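Local coordinates for protein putative ketosteroid isomerase (Parabacteroides distasonis ATCC 8503, PDB 3KE7) that is of unknown function but adopts a SnoaL-like fold of the NTF2 clan and may act as a ketosteroid isomerase, at residues 45-50 and 60-64. Sequence-based numbering, arbitrary orientation. Where two conformers were deposited one is given.
Sequences YFDPSL and LRTYY
Tyr-63, reaching from helix 57-65, donates a hydrogen bond through its hydroxyl to Asp-47 OD2, and this bond of 2.6 Å between Tyr-63 OH and Asp-47 OD2 ties the helix to the turn that follows strand 43-46. OD2 receives it on the syn lone pair, while on the anti side, 18° from the carboxylate plane, Asp-47 OD2 accepts a second bond from Tyr-45 OH at 2.7 Å. The other oxygen is occupied as well: Ser-49 N closes an Asx turn onto OD1, and in the conformer modelled here Ser-49 OG also donates to the syn lone pair of OD1. Three bonds, and a fourth in this conformer of Ser-49, restrain the rotation of the carboxylate. The tightly packed part is round the Tyr-45 ring, where CG of Tyr-45 stands anti to its backbone N (chi1 176°) and the ring is laid against the helix. Leu-60 CD1 presses on it, 3.5 Å from Tyr-45 CD2, and the ring of Tyr-63 meets it obliquely, planes 57° apart. Ile-54 and strand 120-129 enclose Tyr-45 further. The outer side is looser: Ser-49 is exposed, and Leu-50 CD2 comes no nearer to Tyr-63 than 3.9 Å, at CE1. A water donates to Tyr-45 OH and also bonds Tyr-64 OH; the Tyr-64 side chain lies close to the bound bicine. Replacing Asp-47 by alanine would probably leave both tyrosine hydroxyls without their shared acceptor and Ser-49 N without its Asx-turn partner. The chemistry implies that strand end, turn and helix of this cone-like NTF2 fold are held together through one buried carboxylate.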
# COMPACT_ATOMS: atom_id res chain seq x y z
N TYR B 45 4.80 -5.05 6.47
CA TYR B 45 3.96 -4.19 7.32
C TYR B 45 4.67 -2.90 7.73
O TYR B 45 5.86 -2.88 8.10
CB TYR B 45 3.64 -4.99 8.61
CG TYR B 45 2.86 -4.25 9.69
CD1 TYR B 45 3.51 -3.41 10.56
CD2 TYR B 45 1.46 -4.45 9.88
CE1 TYR B 45 2.84 -2.74 11.53
CE2 TYR B 45 0.79 -3.80 10.86
CZ TYR B 45 1.49 -2.90 11.67
OH TYR B 45 0.81 -2.23 12.69
N PHE B 46 3.92 -1.79 7.64
CA PHE B 46 4.31 -0.50 8.13
C PHE B 46 3.27 0.05 9.10
O PHE B 46 2.07 -0.10 8.89
CB PHE B 46 4.33 0.57 7.02
CG PHE B 46 5.26 0.35 5.86
CD1 PHE B 46 6.57 0.84 5.86
CD2 PHE B 46 4.81 -0.23 4.70
CE1 PHE B 46 7.39 0.76 4.72
CE2 PHE B 46 5.68 -0.32 3.57
CZ PHE B 46 6.92 0.19 3.60
N ASP B 47 3.74 0.79 10.10
CA ASP B 47 2.87 1.62 10.91
C ASP B 47 3.72 2.76 11.46
O ASP B 47 4.91 2.77 11.27
CB ASP B 47 2.06 0.87 12.00
CG ASP B 47 2.86 0.47 13.22
OD1 ASP B 47 3.87 1.11 13.60
OD2 ASP B 47 2.37 -0.48 13.94
N PRO B 48 3.10 3.75 12.07
CA PRO B 48 3.86 4.95 12.47
C PRO B 48 4.85 4.77 13.57
O PRO B 48 5.56 5.75 13.85
CB PRO B 48 2.75 5.92 12.91
CG PRO B 48 1.56 5.48 12.17
CD PRO B 48 1.65 3.99 12.18
N SER B 49 4.93 3.59 14.18
CA SER B 49 5.89 3.42 15.27
C SER B 49 7.18 2.75 14.83
O SER B 49 8.11 2.68 15.60
CB SER B 49 5.28 2.59 16.38
OG SER B 49 5.29 1.25 16.01
N LEU B 50 7.25 2.31 13.59
CA LEU B 50 8.40 1.55 13.16
C LEU B 50 9.45 2.38 12.43
O LEU B 50 9.15 3.14 11.55
CB LEU B 50 7.95 0.42 12.22
CG LEU B 50 6.98 -0.61 12.78
CD1 LEU B 50 6.46 -1.56 11.66
CD2 LEU B 50 7.65 -1.38 13.91
N LEU B 60 6.15 -10.06 12.08
CA LEU B 60 4.83 -9.50 12.34
C LEU B 60 4.27 -10.08 13.65
O LEU B 60 3.72 -9.37 14.48
CB LEU B 60 3.88 -9.75 11.18
CG LEU B 60 2.55 -9.00 11.33
CD1 LEU B 60 2.73 -7.47 11.15
CD2 LEU B 60 1.53 -9.57 10.35
N ARG B 61 4.34 -11.40 13.80
CA ARG B 61 3.87 -12.11 14.98
C ARG B 61 4.55 -11.58 16.23
O ARG B 61 3.87 -11.25 17.20
CB ARG B 61 4.08 -13.61 14.82
CG ARG B 61 3.55 -14.36 16.01
CD ARG B 61 3.99 -15.83 15.99
NE ARG B 61 3.92 -16.39 14.65
CZ ARG B 61 2.81 -16.78 14.04
NH1 ARG B 61 1.62 -16.71 14.65
NH2 ARG B 61 2.89 -17.26 12.79
N THR B 62 5.85 -11.47 16.22
CA THR B 62 6.60 -10.93 17.36
C THR B 62 6.14 -9.53 17.74
O THR B 62 5.96 -9.22 18.92
CB THR B 62 8.11 -10.94 17.03
OG1 THR B 62 8.48 -12.30 16.79
CG2 THR B 62 8.95 -10.35 18.19
N TYR B 63 5.92 -8.68 16.74
CA TYR B 63 5.44 -7.32 16.98
C TYR B 63 4.03 -7.33 17.63
O TYR B 63 3.77 -6.67 18.65
CB TYR B 63 5.42 -6.57 15.65
CG TYR B 63 4.96 -5.15 15.75
CD1 TYR B 63 5.65 -4.24 16.51
CD2 TYR B 63 3.85 -4.70 15.04
CE1 TYR B 63 5.24 -2.93 16.60
CE2 TYR B 63 3.47 -3.39 15.08
CZ TYR B 63 4.16 -2.51 15.89
OH TYR B 63 3.77 -1.17 16.01
N TYR B 64 3.13 -8.11 17.04
CA TYR B 64 1.77 -8.18 17.52
C TYR B 64 1.64 -8.81 18.91
O TYR B 64 0.74 -8.46 19.68
CB TYR B 64 0.88 -8.96 16.51
CG TYR B 64 0.16 -8.10 15.54
CD1 TYR B 64 0.78 -7.57 14.46
CD2 TYR B 64 -1.17 -7.83 15.73
CE1 TYR B 64 0.10 -6.78 13.55
CE2 TYR B 64 -1.88 -7.03 14.85
CZ TYR B 64 -1.24 -6.51 13.76
OH TYR B 64 -2.00 -5.69 12.91
O HOH W 1 -1.69 -3.02 13.68